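Emp47p (form2) (Saccharomyces cerevisiae, PDB 2A6Z) serves as a calcium-independent carbohydrate-binding cargo receptor, involved in the secretion of glycoproteins and required for Emp46p to leave the endoplasmic reticulum. Local coordinates at residues Ser9-Val22 and Asn25-Ile39. Sequence-based numbering, arbitrary orientation.
Sequences SDYSLPDLINTRKV and NWQTGEQASLEEGRI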
ATOM      1  N   SER A   9      -4.522 -17.071  -4.879  1.00 10.76           N
ATOM      2  CA  SER A   9      -4.341 -17.297  -3.445  1.00 12.53           C
ATOM      3  C   SER A   9      -2.920 -17.040  -3.041  1.00 10.01           C
ATOM      4  O   SER A   9      -2.708 -16.572  -1.909  1.00 11.07           O
ATOM      5  CB  SER A   9      -4.754 -18.763  -3.254  1.00 19.20           C
ATOM      6  OG  SER A   9      -4.391 -19.116  -1.960  1.00 28.14           O
ATOM      7  N   ASP A  10      -1.963 -17.372  -3.888  1.00  9.88           N
ATOM      8  CA  ASP A  10      -0.572 -17.253  -3.515  1.00  9.05           C
ATOM      9  C   ASP A  10      -0.169 -15.844  -3.164  1.00  8.28           C
ATOM     10  O   ASP A  10       0.781 -15.629  -2.360  1.00  9.25           O
ATOM     11  CB  ASP A  10       0.345 -17.721  -4.676  1.00 10.56           C
ATOM     12  CG  ASP A  10       0.206 -19.233  -4.884  1.00 11.02           C
ATOM     13  OD1 ASP A  10      -0.298 -19.968  -4.017  1.00 13.02           O
ATOM     14  OD2 ASP A  10       0.628 -19.622  -5.964  1.00 14.72           O
ATOM     15  N   TYR A  11      -0.860 -14.837  -3.740  1.00  8.13           N
ATOM     16  CA  TYR A  11      -0.498 -13.423  -3.528  1.00  7.50           C
ATOM     17  C   TYR A  11      -1.554 -12.676  -2.757  1.00  7.07           C
ATOM     18  O   TYR A  11      -1.568 -11.446  -2.764  1.00  8.00           O
ATOM     19  CB  TYR A  11      -0.167 -12.776  -4.885  1.00  8.20           C
ATOM     20  CG  TYR A  11       1.050 -13.403  -5.505  1.00  8.09           C
ATOM     21  CD1 TYR A  11       2.317 -13.190  -5.038  1.00 10.30           C
ATOM     22  CD2 TYR A  11       0.931 -14.328  -6.533  1.00 12.14           C
ATOM     23  CE1 TYR A  11       3.426 -13.763  -5.560  1.00 11.28           C
ATOM     24  CE2 TYR A  11       2.061 -14.931  -7.097  1.00 14.23           C
ATOM     25  CZ  TYR A  11       3.305 -14.643  -6.621  1.00 10.62           C
ATOM     26  OH  TYR A  11       4.435 -15.255  -7.140  1.00 13.21           O
ATOM     27  N   SER A  12      -2.470 -13.378  -2.093  1.00  7.89           N
ATOM     28  CA  SER A  12      -3.551 -12.810  -1.342  1.00  7.35           C
ATOM     29  C   SER A  12      -3.368 -13.008   0.159  1.00  7.35           C
ATOM     30  O   SER A  12      -2.642 -13.877   0.615  1.00  8.39           O
ATOM     31  CB  SER A  12      -4.932 -13.334  -1.779  1.00  8.27           C
ATOM     32  OG  SER A  12      -5.169 -13.025  -3.138  1.00  8.29           O
ATOM     33  N   LEU A  13      -4.066 -12.161   0.902  1.00  7.83           N
ATOM     34  CA  LEU A  13      -4.156 -12.158   2.358  1.00  8.53           C
ATOM     35  C   LEU A  13      -5.634 -12.322   2.683  1.00  8.19           C
ATOM     36  O   LEU A  13      -6.405 -11.316   2.729  1.00  9.06           O
ATOM     37  CB  LEU A  13      -3.628 -10.842   2.929  1.00  8.57           C
ATOM     38  CG  LEU A  13      -3.638 -10.741   4.437  1.00  9.67           C
ATOM     39  CD1 LEU A  13      -2.578 -11.602   5.064  1.00 14.14           C
ATOM     40  CD2 LEU A  13      -3.470  -9.244   4.795  1.00 16.03           C
ATOM     41  N   PRO A  14      -6.142 -13.529   2.850  1.00  9.49           N
ATOM     42  CA  PRO A  14      -7.563 -13.735   3.125  1.00  9.65           C
ATOM     43  C   PRO A  14      -7.977 -12.945   4.374  1.00  9.09           C
ATOM     44  O   PRO A  14      -7.180 -12.740   5.285  1.00 10.53           O
ATOM     45  CB  PRO A  14      -7.631 -15.235   3.404  1.00 12.21           C
ATOM     46  CG  PRO A  14      -6.488 -15.846   2.642  1.00 15.00           C
ATOM     47  CD  PRO A  14      -5.364 -14.809   2.813  1.00 11.67           C
ATOM     48  N   ASP A  15      -9.265 -12.555   4.321  1.00  9.15           N
ATOM     49  CA  ASP A  15      -9.873 -11.768   5.390  1.00  9.73           C
ATOM     50  C   ASP A  15      -9.444 -12.278   6.741  1.00 10.04           C
ATOM     51  O   ASP A  15      -9.590 -13.481   7.053  1.00 10.69           O
ATOM     52  CB  ASP A  15     -11.375 -11.843   5.264  1.00 10.68           C
ATOM     53  CG  ASP A  15     -12.112 -10.901   6.175  1.00 13.37           C
ATOM     54  OD1 ASP A  15     -13.306 -10.754   5.893  1.00 27.03           O
ATOM     55  OD2 ASP A  15     -11.607 -10.417   7.189  1.00 12.48           O
ATOM     56  N   LEU A  16      -8.831 -11.416   7.560  1.00 10.23           N
ATOM     57  CA  LEU A  16      -8.204 -11.792   8.826  1.00 10.20           C
ATOM     58  C   LEU A  16      -9.206 -11.930   9.960  1.00 11.28           C
ATOM     59  O   LEU A  16      -8.772 -12.216  11.103  1.00 12.53           O
ATOM     60  CB  LEU A  16      -7.102 -10.761   9.174  1.00 10.45           C
ATOM     61  CG  LEU A  16      -5.917 -10.707   8.195  1.00  9.77           C
ATOM     62  CD1 LEU A  16      -5.189  -9.423   8.466  1.00 12.75           C
ATOM     63  CD2 LEU A  16      -5.071 -11.957   8.401  1.00 13.23           C
ATOM     64  N   ILE A  17     -10.464 -11.756   9.728  1.00 11.44           N
ATOM     65  CA  ILE A  17     -11.465 -11.667  10.797  1.00 14.46           C
ATOM     66  C   ILE A  17     -11.383 -12.756  11.843  1.00 16.54           C
ATOM     67  O   ILE A  17     -11.490 -12.549  13.048  1.00 19.74           O
ATOM     68  CB  ILE A  17     -12.885 -11.553  10.191  1.00 15.33           C
ATOM     69  CG1 ILE A  17     -13.912 -11.193  11.286  1.00 20.42           C
ATOM     70  CG2 ILE A  17     -13.287 -12.762   9.364  1.00 16.04           C
ATOM     71  CD1 ILE A  17     -15.213 -10.743  10.729  1.00 21.43           C
ATOM     72  N   ASN A  18     -11.108 -13.977  11.422  1.00 18.18           N
ATOM     73  CA  ASN A  18     -11.062 -15.036  12.478  1.00 19.22           C
ATOM     74  C   ASN A  18      -9.715 -15.684  12.419  1.00 16.22           C
ATOM     75  O   ASN A  18      -9.542 -16.836  12.839  1.00 23.30           O
ATOM     76  CB  ASN A  18     -12.243 -15.970  12.209  1.00 31.12           C
ATOM     77  CG  ASN A  18     -13.570 -15.421  12.703  1.00 37.92           C
ATOM     78  OD1 ASN A  18     -13.712 -14.801  13.762  1.00 38.14           O
ATOM     79  ND2 ASN A  18     -14.634 -15.640  11.930  1.00 52.99           N
ATOM     80  N   THR A  19      -8.695 -15.018  11.902  1.00 14.63           N
ATOM     81  CA  THR A  19      -7.386 -15.619  11.723  1.00 15.01           C
ATOM     82  C   THR A  19      -6.518 -15.473  12.927  1.00 15.30           C
ATOM     83  O   THR A  19      -6.403 -14.400  13.537  1.00 19.27           O
ATOM     84  CB  THR A  19      -6.730 -14.910  10.518  1.00 14.41           C
ATOM     85  OG1 THR A  19      -7.581 -15.188   9.368  1.00 19.23           O
ATOM     86  CG2 THR A  19      -5.337 -15.403  10.290  1.00 16.63           C
ATOM     87  N   ARG A  20      -5.886 -16.622  13.279  1.00 18.14           N
ATOM     88  CA  ARG A  20      -5.147 -16.661  14.561  1.00 21.51           C
ATOM     89  C   ARG A  20      -3.658 -16.495  14.357  1.00 17.75           C
ATOM     90  O   ARG A  20      -2.960 -16.256  15.357  1.00 21.72           O
ATOM     91  CB  ARG A  20      -5.513 -17.984  15.284  1.00 30.67           C
ATOM     92  CG  ARG A  20      -7.029 -18.146  15.530  1.00 34.57           C
ATOM     93  CD  ARG A  20      -7.372 -19.368  16.366  1.00 42.18           C
ATOM     94  NE  ARG A  20      -8.595 -20.072  15.983  1.00 44.00           N
ATOM     95  CZ  ARG A  20      -9.221 -21.013  16.673  1.00 38.09           C
ATOM     96  NH1 ARG A  20      -8.780 -21.420  17.848  1.00 51.58           N
ATOM     97  NH2 ARG A  20     -10.328 -21.579  16.201  1.00 47.07           N
ATOM     98  N   LYS A  21      -3.130 -16.692  13.168  1.00 16.58           N
ATOM     99  CA  LYS A  21      -1.702 -16.565  12.907  1.00 17.57           C
ATOM    100  C   LYS A  21      -1.556 -15.880  11.538  1.00 14.93           C
ATOM    101  O   LYS A  21      -2.341 -16.122  10.619  1.00 15.55           O
ATOM    102  CB  LYS A  21      -1.038 -17.924  12.849  1.00 22.72           C
ATOM    103  CG  LYS A  21       0.436 -18.054  13.235  1.00 34.77           C
ATOM    104  CD  LYS A  21       1.347 -17.017  12.602  1.00 46.02           C
ATOM    105  CE  LYS A  21       2.015 -16.065  13.581  1.00 51.46           C
ATOM    106  NZ  LYS A  21       1.338 -14.741  13.767  1.00 40.12           N
ATOM    107  N   VAL A  22      -0.536 -15.040  11.375  1.00 14.45           N
ATOM    108  CA  VAL A  22      -0.319 -14.476  10.050  1.00 15.09           C
ATOM    109  C   VAL A  22      -0.139 -15.569   8.995  1.00 14.85           C
ATOM    110  O   VAL A  22       0.624 -16.494   9.195  1.00 16.61           O
ATOM    111  CB  VAL A  22       0.955 -13.603  10.066  1.00 14.31           C
ATOM    112  CG1 VAL A  22       1.217 -13.059   8.664  1.00 16.79           C
ATOM    113  CG2 VAL A  22       0.808 -12.518  11.100  1.00 16.45           C
ATOM    114  N   ASN A  25       2.259 -17.147   3.719  1.00 10.64           N
ATOM    115  CA  ASN A  25       2.821 -16.499   2.545  1.00 10.04           C
ATOM    116  C   ASN A  25       3.176 -15.015   2.795  1.00  8.74           C
ATOM    117  O   ASN A  25       3.699 -14.395   1.864  1.00  9.20           O
ATOM    118  CB  ASN A  25       1.866 -16.641   1.355  1.00  9.74           C
ATOM    119  CG  ASN A  25       0.451 -16.137   1.507  1.00  9.59           C
ATOM    120  OD1 ASN A  25      -0.146 -16.217   2.616  1.00 10.60           O
ATOM    121  ND2 ASN A  25      -0.111 -15.614   0.414  1.00  9.96           N
ATOM    122  N   TRP A  26       2.960 -14.527   3.994  1.00  8.76           N
ATOM    123  CA  TRP A  26       3.259 -13.129   4.354  1.00  8.42           C
ATOM    124  C   TRP A  26       4.224 -13.069   5.507  1.00  9.41           C
ATOM    125  O   TRP A  26       4.309 -13.981   6.367  1.00 11.66           O
ATOM    126  CB  TRP A  26       1.977 -12.395   4.808  1.00  9.58           C
ATOM    127  CG  TRP A  26       1.031 -12.163   3.661  1.00  8.79           C
ATOM    128  CD1 TRP A  26       0.125 -13.066   3.155  1.00  8.82           C
ATOM    129  CD2 TRP A  26       0.887 -10.979   2.857  1.00  7.85           C
ATOM    130  NE1 TRP A  26      -0.571 -12.518   2.090  1.00  8.51           N
ATOM    131  CE2 TRP A  26      -0.123 -11.226   1.887  1.00  8.18           C
ATOM    132  CE3 TRP A  26       1.510  -9.743   2.869  1.00  8.07           C
ATOM    133  CZ2 TRP A  26      -0.502 -10.267   0.960  1.00  8.33           C
ATOM    134  CZ3 TRP A  26       1.137  -8.773   1.947  1.00  8.12           C
ATOM    135  CH2 TRP A  26       0.140  -9.037   0.990  1.00  8.57           C
ATOM    136  N   GLN A  27       4.956 -11.929   5.586  1.00  9.47           N
ATOM    137  CA  GLN A  27       5.904 -11.698   6.668  1.00 11.23           C
ATOM    138  C   GLN A  27       5.651 -10.313   7.259  1.00  9.58           C
ATOM    139  O   GLN A  27       5.697  -9.301   6.557  1.00 10.71           O
ATOM    140  CB  GLN A  27       7.338 -11.809   6.107  1.00 13.16           C
ATOM    141  CG  GLN A  27       8.419 -11.564   7.213  1.00 15.67           C
ATOM    142  CD  GLN A  27       8.338 -12.645   8.241  1.00 18.32           C
ATOM    143  OE1 GLN A  27       8.493 -13.806   7.881  1.00 25.57           O
ATOM    144  NE2 GLN A  27       8.088 -12.240   9.483  1.00 16.54           N
ATOM    145  N   THR A  28       5.407 -10.235   8.557  1.00 10.26           N
ATOM    146  CA  THR A  28       5.374  -8.976   9.279  1.00 10.25           C
ATOM    147  C   THR A  28       6.778  -8.521   9.601  1.00 10.43           C
ATOM    148  O   THR A  28       7.713  -9.333   9.742  1.00 12.54           O
ATOM    149  CB  THR A  28       4.560  -9.069  10.572  1.00 11.09           C
ATOM    150  OG1 THR A  28       5.045 -10.205  11.352  1.00 13.87           O
ATOM    151  CG2 THR A  28       3.078  -9.285  10.360  1.00 13.97           C
ATOM    152  N   GLY A  29       6.932  -7.203   9.759  1.00 10.14           N
ATOM    153  CA  GLY A  29       8.217  -6.637  10.132  1.00 12.03           C
ATOM    154  C   GLY A  29       7.998  -5.511  11.132  1.00 10.52           C
ATOM    155  O   GLY A  29       6.911  -4.931  11.263  1.00 10.79           O
ATOM    156  N   GLU A  30       9.095  -5.162  11.765  1.00 12.02           N
ATOM    157  CA  GLU A  30       9.141  -4.044  12.693  1.00 11.26           C
ATOM    158  C   GLU A  30       8.118  -4.395  13.764  1.00 10.97           C
ATOM    159  O   GLU A  30       8.206  -5.546  14.248  1.00 12.90           O
ATOM    160  CB  GLU A  30       9.082  -2.630  12.104  1.00 10.66           C
ATOM    161  CG  GLU A  30      10.214  -2.373  11.146  1.00 11.98           C
ATOM    162  CD  GLU A  30      10.092  -3.168   9.839  1.00 11.30           C
ATOM    163  OE1 GLU A  30       8.954  -3.120   9.326  1.00 12.76           O
ATOM    164  OE2 GLU A  30      11.097  -3.742   9.415  1.00 13.43           O
ATOM    165  N   GLN A  31       7.208  -3.521  14.119  1.00 11.07           N
ATOM    166  CA  GLN A  31       6.263  -3.786  15.167  1.00 12.14           C
ATOM    167  C   GLN A  31       4.875  -4.104  14.656  1.00 11.33           C
ATOM    168  O   GLN A  31       3.895  -4.045  15.404  1.00 12.88           O
ATOM    169  CB  GLN A  31       6.347  -2.672  16.201  1.00 12.74           C
ATOM    170  CG  GLN A  31       7.676  -2.646  16.968  1.00 17.01           C
ATOM    171  CD  GLN A  31       7.917  -3.818  17.888  1.00 18.36           C
ATOM    172  OE1 GLN A  31       7.127  -4.052  18.802  1.00 35.61           O
ATOM    173  NE2 GLN A  31       9.032  -4.513  17.598  1.00 29.65           N
ATOM    174  N   ALA A  32       4.735  -4.510  13.400  1.00 10.13           N
ATOM    175  CA  ALA A  32       3.441  -4.992  12.910  1.00 10.06           C
ATOM    176  C   ALA A  32       3.027  -6.288  13.614  1.00 10.49           C
ATOM    177  O   ALA A  32       3.850  -7.136  13.883  1.00 13.88           O
ATOM    178  CB  ALA A  32       3.533  -5.273  11.418  1.00 10.73           C
ATOM    179  N   SER A  33       1.743  -6.447  13.905  1.00 11.96           N
ATOM    180  CA  SER A  33       1.295  -7.638  14.658  1.00 16.43           C
ATOM    181  C   SER A  33      -0.159  -7.959  14.295  1.00 12.10           C
ATOM    182  O   SER A  33      -0.965  -7.064  14.097  1.00 13.13           O
ATOM    183  CB  SER A  33       1.405  -7.322  16.123  1.00 25.26           C
ATOM    184  OG  SER A  33       0.337  -6.637  16.715  1.00 39.32           O
ATOM    185  N   LEU A  34      -0.435  -9.267  14.257  1.00 12.81           N
ATOM    186  CA  LEU A  34      -1.829  -9.700  14.142  1.00 11.91           C
ATOM    187  C   LEU A  34      -2.541  -9.534  15.484  1.00 13.10           C
ATOM    188  O   LEU A  34      -2.039 -10.002  16.517  1.00 18.76           O
ATOM    189  CB  LEU A  34      -1.879 -11.144  13.671  1.00 15.68           C
ATOM    190  CG  LEU A  34      -3.255 -11.815  13.585  1.00 15.00           C
ATOM    191  CD1 LEU A  34      -4.102 -11.121  12.525  1.00 14.58           C
ATOM    192  CD2 LEU A  34      -3.095 -13.288  13.276  1.00 18.77           C
ATOM    193  N   GLU A  35      -3.625  -8.840  15.496  1.00 13.02           N
ATOM    194  CA  GLU A  35      -4.480  -8.590  16.621  1.00 16.63           C
ATOM    195  C   GLU A  35      -5.857  -9.084  16.186  1.00 18.86           C
ATOM    196  O   GLU A  35      -5.945  -9.747  15.099  1.00 19.72           O
ATOM    197  CB  GLU A  35      -4.449  -7.118  17.049  1.00 18.54           C
ATOM    198  CG  GLU A  35      -3.041  -6.596  17.336  1.00 18.12           C
ATOM    199  CD  GLU A  35      -2.340  -7.450  18.396  1.00 30.89           C
ATOM    200  OE1 GLU A  35      -3.063  -8.267  19.019  1.00 48.08           O
ATOM    201  OE2 GLU A  35      -1.104  -7.312  18.579  1.00 30.51           O
ATOM    202  N   GLU A  36      -6.914  -8.920  16.938  1.00 18.39           N
ATOM    203  CA  GLU A  36      -8.210  -9.461  16.699  1.00 20.13           C
ATOM    204  C   GLU A  36      -8.768  -9.009  15.350  1.00 15.08           C
ATOM    205  O   GLU A  36      -9.334  -7.952  15.116  1.00 18.15           O
ATOM    206  CB  GLU A  36      -9.315  -9.144  17.702  1.00 27.24           C
ATOM    207  CG  GLU A  36     -10.643  -9.808  17.363  1.00 30.30           C
ATOM    208  CD  GLU A  36     -10.677 -11.228  16.851  1.00 38.37           C
ATOM    209  OE1 GLU A  36      -9.654 -11.836  16.461  1.00 43.41           O
ATOM    210  OE2 GLU A  36     -11.801 -11.787  16.779  1.00 42.86           O
ATOM    211  N   GLY A  37      -8.638  -9.926  14.393  1.00 16.38           N
ATOM    212  CA  GLY A  37      -9.211  -9.674  13.086  1.00 15.42           C
ATOM    213  C   GLY A  37      -8.455  -8.767  12.174  1.00 12.45           C
ATOM    214  O   GLY A  37      -9.005  -8.440  11.098  1.00 12.72           O
ATOM    215  N   ARG A  38      -7.237  -8.353  12.496  1.00 12.02           N
ATOM    216  CA  ARG A  38      -6.557  -7.422  11.594  1.00 10.64           C
ATOM    217  C   ARG A  38      -5.090  -7.387  11.947  1.00  9.95           C
ATOM    218  O   ARG A  38      -4.690  -7.686  13.079  1.00 13.44           O
ATOM    219  CB  ARG A  38      -7.152  -6.000  11.758  1.00 12.56           C
ATOM    220  CG  ARG A  38      -6.901  -5.452  13.163  1.00 17.02           C
ATOM    221  CD  ARG A  38      -8.119  -4.892  13.823  1.00 17.00           C
ATOM    222  NE  ARG A  38      -7.792  -4.179  15.042  1.00 20.97           N
ATOM    223  CZ  ARG A  38      -7.538  -4.607  16.258  1.00 31.96           C
ATOM    224  NH1 ARG A  38      -7.544  -5.898  16.535  1.00 40.27           N
ATOM    225  NH2 ARG A  38      -7.262  -3.744  17.228  1.00 53.94           N
ATOM    226  N   ILE A  39      -4.246  -6.983  10.985  1.00  9.24           N
ATOM    227  CA  ILE A  39      -2.836  -6.725  11.254  1.00  8.78           C
ATOM    228  C   ILE A  39      -2.674  -5.246  11.514  1.00  8.84           C
ATOM    229  O   ILE A  39      -3.022  -4.393  10.679  1.00 10.09           O
ATOM    230  CB  ILE A  39      -1.912  -7.266  10.151  1.00  9.74           C
ATOM    231  CG1 ILE A  39      -1.923  -8.799  10.161  1.00 10.70           C
ATOM    232  CG2 ILE A  39      -0.498  -6.673  10.266  1.00 10.43           C
ATOM    233  CD1 ILE A  39      -1.239  -9.442   8.961  1.00 12.43           C
TER
HETATM  234  O   HOH W   1      -7.848 -12.568  14.854  1.00 32.03           O
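Asn-25 swings CG between its own backbone N and carbonyl carbon (chi1 56°), which carries its amide to the 9-22 loop, while Trp-26, with CG beside its N (chi1 -70°), sets one face of its indole against Leu-13. Asn-25 directly precedes, and Trp-26 opens, strand 26-30, an outermost strand of one sheet of the legume-lectin-like beta sandwich; the loop pairs through Leu-13 and Leu-16 with strand 210-220 of the other sheet. Asparagine suits the corner because one NH2 serves two backbone carbonyls: Asn-25 ND2 donates to Asp-10 O at 2.9 Å and to Ser-12 O at 3.1 Å, both close to the amide plane, which fixes the amide's rotation. Ser-12 O also takes the indole N-H, Trp-26 NE1 standing 2.9 Å away in an almost straight bond that enters above the carbonyl plane. Leu-13 covers one indole face, its CD1 3.7 Å from the centroid of the five-membered ring in a CH-pi contact. Farther on, branched Val-22 wedges between the sheets, CG1 against Trp-26 CB and CG2 against Thr-28, Leu-34 and Ile-39. Leu-16 CD1 reaches Ile-39 CG1 at 3.7 Å. Glycine suits position 37, third in the type II turn 35-38 (phi 79°), where a CB would jam against Glu-36 O. Gly-37 CA makes a CA-H...O contact with Leu-16 O (3.3 Å), and its N donates to a water that lies 2.7 Å from Thr-19 O.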